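PDB 6KVR: fatty acid amide hydrolase from Candida albicans, which probably hydrolyses monocarboxylic acid amides to the carboxylate and ammonium. Local coordinates for residues V392-Q404 with W421-D433. Numbering follows the deposited sequence.
Sequences VHKMYNCDGNHMQ and WNLNYGEGAKHYD
The turn between helices 385-397 and 402-409 packs against the loop joining helix 417-423 to helix 434-457, and two asparagines, Asn397 near the end of helix 385-397 and Asn401 just before helix 402-409, grip the end of helix 417-423. ND2 of Asn397 gives a nearly straight bond to O of Asn422 (3.0 Å, 166° at the hydrogen), lying in both the carbonyl and the amide plane; the same oxygen also accepts from N of Tyr425. On the next carbonyl, ND2 of Asn401 reaches a lone pair of Leu423 O at 2.8 Å, and it bonds Asp12 as well. CD2 of Leu423 meets the amide of Asn401 and CB of Gln404.

At one end His393, its CG anti to the carbonyl carbon (chi1 -78°), presents CD2 over the centre of the Tyr425 ring, an edge-to-face pair with planes at 83°. A water joins His393 NE2 to Tyr425 OH, while ND1 bonds Tyr389 O. At the other end Tyr432 N donates to Cys398 O (3.0 Å), and Cys398 CB sits over the face of the tyrosine ring, 3.9 Å from its centroid. His431 lays its ring over Asp399 O and bonds Ala435 of the second subunit through NE2.

Tyr396 adjoins the predicted substrate-binding Gly255. Two side-chain NH2 groups thus serve consecutive carbonyls at the helix end without adding charge, and ring contacts pack both flanks.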
ATOM      1  N   VAL A 392       0.195  10.206 -14.811  1.00 18.93           N
ATOM      2  CA  VAL A 392       1.186  10.377 -13.759  1.00 18.29           C
ATOM      3  C   VAL A 392       1.648  11.828 -13.687  1.00 21.33           C
ATOM      4  O   VAL A 392       1.878  12.361 -12.595  1.00 21.07           O
ATOM      5  CB  VAL A 392       2.362   9.397 -13.939  1.00 22.91           C
ATOM      6  CG1 VAL A 392       3.372   9.873 -15.007  1.00 22.24           C
ATOM      7  CG2 VAL A 392       3.034   9.157 -12.567  1.00 21.13           C
ATOM      8  N   HIS A 393       1.712  12.522 -14.822  1.00 18.91           N
ATOM      9  CA  HIS A 393       2.130  13.918 -14.755  1.00 25.21           C
ATOM     10  C   HIS A 393       1.045  14.807 -14.162  1.00 23.14           C
ATOM     11  O   HIS A 393       1.368  15.822 -13.538  1.00 21.10           O
ATOM     12  CB  HIS A 393       2.588  14.413 -16.126  1.00 23.24           C
ATOM     13  CG  HIS A 393       3.975  13.953 -16.467  1.00 26.48           C
ATOM     14  ND1 HIS A 393       4.302  12.620 -16.598  1.00 27.20           N
ATOM     15  CD2 HIS A 393       5.140  14.634 -16.559  1.00 26.99           C
ATOM     16  CE1 HIS A 393       5.600  12.505 -16.825  1.00 29.11           C
ATOM     17  NE2 HIS A 393       6.132  13.715 -16.805  1.00 28.63           N
ATOM     18  N   LYS A 394      -0.239  14.453 -14.330  1.00 19.37           N
ATOM     19  CA  LYS A 394      -1.278  15.171 -13.602  1.00 15.48           C
ATOM     20  C   LYS A 394      -1.113  14.948 -12.108  1.00 24.19           C
ATOM     21  O   LYS A 394      -1.268  15.883 -11.310  1.00 23.04           O
ATOM     22  CB  LYS A 394      -2.674  14.712 -14.051  1.00 24.20           C
ATOM     23  CG  LYS A 394      -3.138  15.199 -15.418  1.00 26.16           C
ATOM     24  CD  LYS A 394      -4.555  14.664 -15.687  1.00 31.20           C
ATOM     25  CE  LYS A 394      -5.050  14.952 -17.106  1.00 37.65           C
ATOM     26  NZ  LYS A 394      -5.991  13.866 -17.574  1.00 45.90           N
HETATM   27  N   MSE A 395      -0.775  13.712 -11.718  1.00 19.91           N
HETATM   28  CA  MSE A 395      -0.666  13.301 -10.315  1.00 20.80           C
HETATM   29  C   MSE A 395       0.410  14.108  -9.616  1.00 20.94           C
HETATM   30  O   MSE A 395       0.259  14.466  -8.448  1.00 22.26           O
HETATM   31  CB  MSE A 395      -0.333  11.806 -10.181  1.00 20.23           C
HETATM   32  CG  MSE A 395      -1.517  10.845 -10.268  1.00 17.95           C
HETATM   33 SE   MSE A 395      -0.911   8.953 -10.298  0.70 29.38          SE
HETATM   34  CE  MSE A 395      -2.614   8.048 -10.053  1.00 24.70           C
ATOM     35  N   TYR A 396       1.503  14.386 -10.335  1.00 21.26           N
ATOM     36  CA  TYR A 396       2.607  15.131  -9.737  1.00 21.53           C
ATOM     37  C   TYR A 396       2.144  16.479  -9.206  1.00 19.62           C
ATOM     38  O   TYR A 396       2.616  16.926  -8.152  1.00 19.82           O
ATOM     39  CB  TYR A 396       3.741  15.344 -10.747  1.00 22.47           C
ATOM     40  CG  TYR A 396       4.497  14.096 -11.108  1.00 23.40           C
ATOM     41  CD1 TYR A 396       4.641  13.064 -10.199  1.00 22.60           C
ATOM     42  CD2 TYR A 396       5.091  13.960 -12.370  1.00 25.72           C
ATOM     43  CE1 TYR A 396       5.334  11.904 -10.542  1.00 21.70           C
ATOM     44  CE2 TYR A 396       5.793  12.815 -12.718  1.00 24.75           C
ATOM     45  CZ  TYR A 396       5.914  11.792 -11.797  1.00 22.37           C
ATOM     46  OH  TYR A 396       6.600  10.647 -12.131  1.00 23.17           O
ATOM     47  N   ASN A 397       1.220  17.142  -9.916  1.00 20.30           N
ATOM     48  CA  ASN A 397       0.885  18.537  -9.639  1.00 22.39           C
ATOM     49  C   ASN A 397      -0.555  18.746  -9.187  1.00 24.77           C
ATOM     50  O   ASN A 397      -0.993  19.899  -9.090  1.00 23.32           O
ATOM     51  CB  ASN A 397       1.156  19.411 -10.874  1.00 22.69           C
ATOM     52  CG  ASN A 397       2.635  19.627 -11.126  1.00 26.29           C
ATOM     53  OD1 ASN A 397       3.482  19.119 -10.387  1.00 28.50           O
ATOM     54  ND2 ASN A 397       2.956  20.389 -12.173  1.00 26.28           N
ATOM     55  N   CYS A 398      -1.307  17.678  -8.886  1.00 23.25           N
ATOM     56  CA  CYS A 398      -2.740  17.897  -8.698  1.00 21.66           C
ATOM     57  C   CYS A 398      -3.086  18.588  -7.381  1.00 25.10           C
ATOM     58  O   CYS A 398      -4.285  18.810  -7.123  1.00 25.90           O
ATOM     59  CB  CYS A 398      -3.514  16.573  -8.818  1.00 25.35           C
ATOM     60  SG  CYS A 398      -3.095  15.327  -7.571  1.00 27.55           S
ATOM     61  N   ASP A 399      -2.113  18.952  -6.540  1.00 23.20           N
ATOM     62  CA  ASP A 399      -2.408  19.886  -5.456  1.00 25.76           C
ATOM     63  C   ASP A 399      -2.265  21.349  -5.904  1.00 23.16           C
ATOM     64  O   ASP A 399      -2.176  22.247  -5.066  1.00 21.30           O
ATOM     65  CB  ASP A 399      -1.543  19.584  -4.225  1.00 21.62           C
ATOM     66  CG  ASP A 399      -0.127  20.171  -4.311  1.00 25.45           C
ATOM     67  OD1 ASP A 399       0.392  20.344  -5.431  1.00 24.16           O
ATOM     68  OD2 ASP A 399       0.479  20.422  -3.239  1.00 22.93           O
ATOM     69  N   GLY A 400      -2.294  21.599  -7.209  1.00 20.11           N
ATOM     70  CA  GLY A 400      -2.138  22.944  -7.716  1.00 22.33           C
ATOM     71  C   GLY A 400      -0.769  23.537  -7.462  1.00 26.04           C
ATOM     72  O   GLY A 400      -0.640  24.761  -7.422  1.00 23.30           O
ATOM     73  N   ASN A 401       0.253  22.687  -7.283  1.00 23.35           N
ATOM     74  CA  ASN A 401       1.604  23.086  -6.874  1.00 24.01           C
ATOM     75  C   ASN A 401       1.617  23.777  -5.511  1.00 23.66           C
ATOM     76  O   ASN A 401       2.540  24.523  -5.203  1.00 23.83           O
ATOM     77  CB  ASN A 401       2.280  23.954  -7.942  1.00 22.07           C
ATOM     78  CG  ASN A 401       2.588  23.161  -9.205  1.00 24.97           C
ATOM     79  OD1 ASN A 401       2.869  21.957  -9.139  1.00 25.65           O
ATOM     80  ND2 ASN A 401       2.504  23.813 -10.358  1.00 22.60           N
ATOM     81  N   HIS A 402       0.631  23.467  -4.662  1.00 23.92           N
ATOM     82  CA  HIS A 402       0.525  24.108  -3.350  1.00 25.56           C
ATOM     83  C   HIS A 402       1.791  23.942  -2.514  1.00 26.33           C
ATOM     84  O   HIS A 402       2.336  24.923  -1.991  1.00 21.90           O
ATOM     85  CB  HIS A 402      -0.653  23.543  -2.564  1.00 26.02           C
ATOM     86  CG  HIS A 402      -0.600  23.900  -1.116  1.00 27.19           C
ATOM     87  ND1 HIS A 402      -0.874  25.171  -0.658  1.00 31.67           N
ATOM     88  CD2 HIS A 402      -0.252  23.174  -0.027  1.00 27.24           C
ATOM     89  CE1 HIS A 402      -0.725  25.205   0.654  1.00 32.66           C
ATOM     90  NE2 HIS A 402      -0.344  24.007   1.061  1.00 34.19           N
HETATM   91  N   MSE A 403       2.235  22.700  -2.315  1.00 23.26           N
HETATM   92  CA  MSE A 403       3.424  22.480  -1.484  1.00 27.33           C
HETATM   93  C   MSE A 403       4.733  22.981  -2.112  1.00 26.93           C
HETATM   94  O   MSE A 403       5.570  23.570  -1.408  1.00 23.78           O
HETATM   95  CB  MSE A 403       3.581  21.001  -1.125  1.00 24.94           C
HETATM   96  CG  MSE A 403       4.542  20.802   0.039  1.00 27.56           C
HETATM   97 SE   MSE A 403       3.881  21.589   1.707  0.49 25.42          SE
HETATM   98  CE  MSE A 403       2.668  20.140   2.179  1.00 34.89           C
ATOM     99  N   GLN A 404       4.941  22.720  -3.408  1.00 23.94           N
ATOM    100  CA  GLN A 404       6.135  23.255  -4.065  1.00 23.91           C
ATOM    101  C   GLN A 404       6.174  24.778  -3.951  1.00 27.09           C
ATOM    102  O   GLN A 404       7.221  25.364  -3.635  1.00 24.73           O
ATOM    103  CB  GLN A 404       6.181  22.827  -5.536  1.00 22.83           C
ATOM    104  CG  GLN A 404       6.437  21.337  -5.781  1.00 23.04           C
ATOM    105  CD  GLN A 404       7.916  20.938  -5.652  1.00 27.14           C
ATOM    106  OE1 GLN A 404       8.721  21.648  -5.042  1.00 24.08           O
ATOM    107  NE2 GLN A 404       8.268  19.786  -6.226  1.00 21.48           N
ATOM    108  N   TRP A 421       9.767  24.072 -15.819  1.00 19.75           N
ATOM    109  CA  TRP A 421       9.288  22.967 -16.636  1.00 20.69           C
ATOM    110  C   TRP A 421       8.367  22.036 -15.835  1.00 22.30           C
ATOM    111  O   TRP A 421       7.248  21.737 -16.267  1.00 21.09           O
ATOM    112  CB  TRP A 421      10.494  22.209 -17.212  1.00 21.62           C
ATOM    113  CG  TRP A 421      10.127  21.012 -18.003  1.00 24.83           C
ATOM    114  CD1 TRP A 421      10.222  19.706 -17.605  1.00 24.36           C
ATOM    115  CD2 TRP A 421       9.563  20.989 -19.324  1.00 25.13           C
ATOM    116  NE1 TRP A 421       9.772  18.872 -18.604  1.00 21.97           N
ATOM    117  CE2 TRP A 421       9.352  19.633 -19.665  1.00 25.84           C
ATOM    118  CE3 TRP A 421       9.223  21.978 -20.251  1.00 24.97           C
ATOM    119  CZ2 TRP A 421       8.829  19.244 -20.903  1.00 28.11           C
ATOM    120  CZ3 TRP A 421       8.695  21.591 -21.479  1.00 28.98           C
ATOM    121  CH2 TRP A 421       8.503  20.237 -21.793  1.00 30.73           C
ATOM    122  N   ASN A 422       8.822  21.549 -14.671  1.00 21.91           N
ATOM    123  CA  ASN A 422       8.010  20.552 -13.969  1.00 23.12           C
ATOM    124  C   ASN A 422       6.820  21.174 -13.249  1.00 23.69           C
ATOM    125  O   ASN A 422       5.822  20.482 -13.016  1.00 22.57           O
ATOM    126  CB  ASN A 422       8.865  19.732 -12.982  1.00 21.70           C
ATOM    127  CG  ASN A 422       9.114  20.451 -11.670  1.00 25.65           C
ATOM    128  OD1 ASN A 422       8.227  20.562 -10.806  1.00 27.14           O
ATOM    129  ND2 ASN A 422      10.330  20.936 -11.502  1.00 25.54           N
ATOM    130  N   LEU A 423       6.890  22.466 -12.910  1.00 23.49           N
ATOM    131  CA  LEU A 423       5.717  23.140 -12.363  1.00 22.31           C
ATOM    132  C   LEU A 423       4.599  23.256 -13.390  1.00 21.93           C
ATOM    133  O   LEU A 423       3.445  23.462 -13.003  1.00 25.00           O
ATOM    134  CB  LEU A 423       6.102  24.522 -11.828  1.00 26.73           C
ATOM    135  CG  LEU A 423       6.973  24.425 -10.565  1.00 27.55           C
ATOM    136  CD1 LEU A 423       7.479  25.795 -10.105  1.00 26.65           C
ATOM    137  CD2 LEU A 423       6.212  23.701  -9.444  1.00 25.53           C
ATOM    138  N   ASN A 424       4.896  23.087 -14.681  1.00 20.64           N
ATOM    139  CA  ASN A 424       3.864  23.130 -15.716  1.00 24.10           C
ATOM    140  C   ASN A 424       3.475  21.743 -16.241  1.00 23.07           C
ATOM    141  O   ASN A 424       2.783  21.651 -17.264  1.00 21.32           O
ATOM    142  CB  ASN A 424       4.328  24.028 -16.867  1.00 23.40           C
ATOM    143  CG  ASN A 424       4.129  25.506 -16.555  1.00 26.71           C
ATOM    144  OD1 ASN A 424       3.088  26.086 -16.900  1.00 27.48           O
ATOM    145  ND2 ASN A 424       5.106  26.111 -15.869  1.00 18.57           N
ATOM    146  N   TYR A 425       3.838  20.675 -15.516  1.00 25.23           N
ATOM    147  CA  TYR A 425       3.728  19.303 -16.027  1.00 26.63           C
ATOM    148  C   TYR A 425       2.301  18.876 -16.367  1.00 30.23           C
ATOM    149  O   TYR A 425       2.054  18.313 -17.446  1.00 47.53           O
ATOM    150  CB  TYR A 425       4.307  18.324 -15.020  1.00 25.35           C
ATOM    151  CG  TYR A 425       5.612  17.804 -15.503  1.00 24.93           C
ATOM    152  CD1 TYR A 425       5.932  17.883 -16.851  1.00 22.30           C
ATOM    153  CD2 TYR A 425       6.535  17.250 -14.626  1.00 23.82           C
ATOM    154  CE1 TYR A 425       7.135  17.414 -17.327  1.00 26.13           C
ATOM    155  CE2 TYR A 425       7.751  16.789 -15.090  1.00 25.47           C
ATOM    156  CZ  TYR A 425       8.048  16.879 -16.443  1.00 22.71           C
ATOM    157  OH  TYR A 425       9.254  16.407 -16.919  1.00 24.85           O
ATOM    158  N   GLY A 426       1.374  19.007 -15.441  1.00 26.38           N
ATOM    159  CA  GLY A 426       0.098  18.345 -15.728  1.00 22.95           C
ATOM    160  C   GLY A 426      -0.925  19.403 -16.098  1.00 29.73           C
ATOM    161  O   GLY A 426      -0.903  19.947 -17.209  1.00 28.53           O
ATOM    162  N   GLU A 427      -1.792  19.748 -15.151  1.00 23.46           N
ATOM    163  CA  GLU A 427      -2.554  20.984 -15.232  1.00 27.75           C
ATOM    164  C   GLU A 427      -1.953  22.073 -14.342  1.00 28.53           C
ATOM    165  O   GLU A 427      -2.659  23.001 -13.934  1.00 26.10           O
ATOM    166  CB  GLU A 427      -4.025  20.724 -14.887  1.00 27.36           C
ATOM    167  CG  GLU A 427      -4.696  19.674 -15.802  1.00 30.08           C
ATOM    168  CD  GLU A 427      -6.210  19.574 -15.609  1.00 43.28           C
ATOM    169  OE1 GLU A 427      -6.910  20.587 -15.812  1.00 46.41           O
ATOM    170  OE2 GLU A 427      -6.712  18.476 -15.274  1.00 46.37           O
ATOM    171  N   GLY A 428      -0.657  21.970 -14.030  1.00 26.48           N
ATOM    172  CA  GLY A 428       0.065  22.974 -13.270  1.00 21.51           C
ATOM    173  C   GLY A 428      -0.618  23.452 -12.003  1.00 26.83           C
ATOM    174  O   GLY A 428      -0.815  22.677 -11.058  1.00 23.68           O
ATOM    175  N   ALA A 429      -0.991  24.735 -11.969  1.00 23.36           N
ATOM    176  CA  ALA A 429      -1.525  25.319 -10.747  1.00 23.39           C
ATOM    177  C   ALA A 429      -3.002  25.011 -10.520  1.00 25.62           C
ATOM    178  O   ALA A 429      -3.584  25.547  -9.571  1.00 28.86           O
ATOM    179  CB  ALA A 429      -1.315  26.837 -10.747  1.00 24.98           C
ATOM    180  N   LYS A 430      -3.634  24.188 -11.351  1.00 23.63           N
ATOM    181  CA  LYS A 430      -5.017  23.814 -11.080  1.00 24.69           C
ATOM    182  C   LYS A 430      -5.052  22.852  -9.894  1.00 24.65           C
ATOM    183  O   LYS A 430      -4.361  21.826  -9.888  1.00 23.46           O
ATOM    184  CB  LYS A 430      -5.663  23.176 -12.302  1.00 23.95           C
ATOM    185  CG  LYS A 430      -6.879  22.339 -11.938  1.00 27.40           C
ATOM    186  CD  LYS A 430      -7.604  21.823 -13.171  1.00 32.55           C
ATOM    187  CE  LYS A 430      -8.603  20.742 -12.776  1.00 43.29           C
ATOM    188  NZ  LYS A 430      -9.062  19.902 -13.913  1.00 39.96           N
ATOM    189  N   HIS A 431      -5.824  23.202  -8.872  1.00 23.19           N
ATOM    190  CA  HIS A 431      -5.892  22.423  -7.641  1.00 27.08           C
ATOM    191  C   HIS A 431      -7.091  21.481  -7.746  1.00 25.56           C
ATOM    192  O   HIS A 431      -8.240  21.919  -7.686  1.00 25.76           O
ATOM    193  CB  HIS A 431      -5.992  23.359  -6.438  1.00 25.16           C
ATOM    194  CG  HIS A 431      -5.660  22.716  -5.123  1.00 24.92           C
ATOM    195  ND1 HIS A 431      -5.434  23.450  -3.974  1.00 27.58           N
ATOM    196  CD2 HIS A 431      -5.535  21.416  -4.767  1.00 23.55           C
ATOM    197  CE1 HIS A 431      -5.175  22.628  -2.971  1.00 28.14           C
ATOM    198  NE2 HIS A 431      -5.237  21.386  -3.423  1.00 24.11           N
ATOM    199  N   TYR A 432      -6.818  20.194  -7.918  1.00 25.90           N
ATOM    200  CA  TYR A 432      -7.863  19.190  -8.077  1.00 22.21           C
ATOM    201  C   TYR A 432      -8.702  19.049  -6.809  1.00 23.56           C
ATOM    202  O   TYR A 432      -8.220  19.247  -5.690  1.00 22.62           O
ATOM    203  CB  TYR A 432      -7.232  17.837  -8.401  1.00 24.39           C
ATOM    204  CG  TYR A 432      -6.889  17.600  -9.857  1.00 28.32           C
ATOM    205  CD1 TYR A 432      -6.133  18.509 -10.575  1.00 28.44           C
ATOM    206  CD2 TYR A 432      -7.295  16.434 -10.497  1.00 31.98           C
ATOM    207  CE1 TYR A 432      -5.816  18.281 -11.905  1.00 31.70           C
ATOM    208  CE2 TYR A 432      -6.973  16.188 -11.819  1.00 35.14           C
ATOM    209  CZ  TYR A 432      -6.240  17.118 -12.520  1.00 36.74           C
ATOM    210  OH  TYR A 432      -5.934  16.872 -13.841  1.00 35.77           O
ATOM    211  N   ASP A 433      -9.967  18.674  -6.987  1.00 22.14           N
ATOM    212  CA  ASP A 433     -10.757  18.218  -5.861  1.00 26.43           C
ATOM    213  C   ASP A 433     -10.568  16.697  -5.667  1.00 24.34           C
ATOM    214  O   ASP A 433      -9.989  16.005  -6.507  1.00 22.17           O
ATOM    215  CB  ASP A 433     -12.234  18.611  -6.052  1.00 24.97           C
ATOM    216  CG  ASP A 433     -12.842  18.065  -7.349  1.00 29.31           C
ATOM    217  OD1 ASP A 433     -12.311  17.093  -7.910  1.00 33.51           O
ATOM    218  OD2 ASP A 433     -13.878  18.592  -7.812  1.00 36.54           O
TER
HETATM  219  O   HOH W   1       8.061  14.286 -18.703  1.00 20.58           O
HETATM  220  O   HOH W   2      -1.928  18.383 -12.441  1.00 23.45           O
HETATM  221  O   HOH W   3       6.401  18.591 -10.325  1.00 30.96           O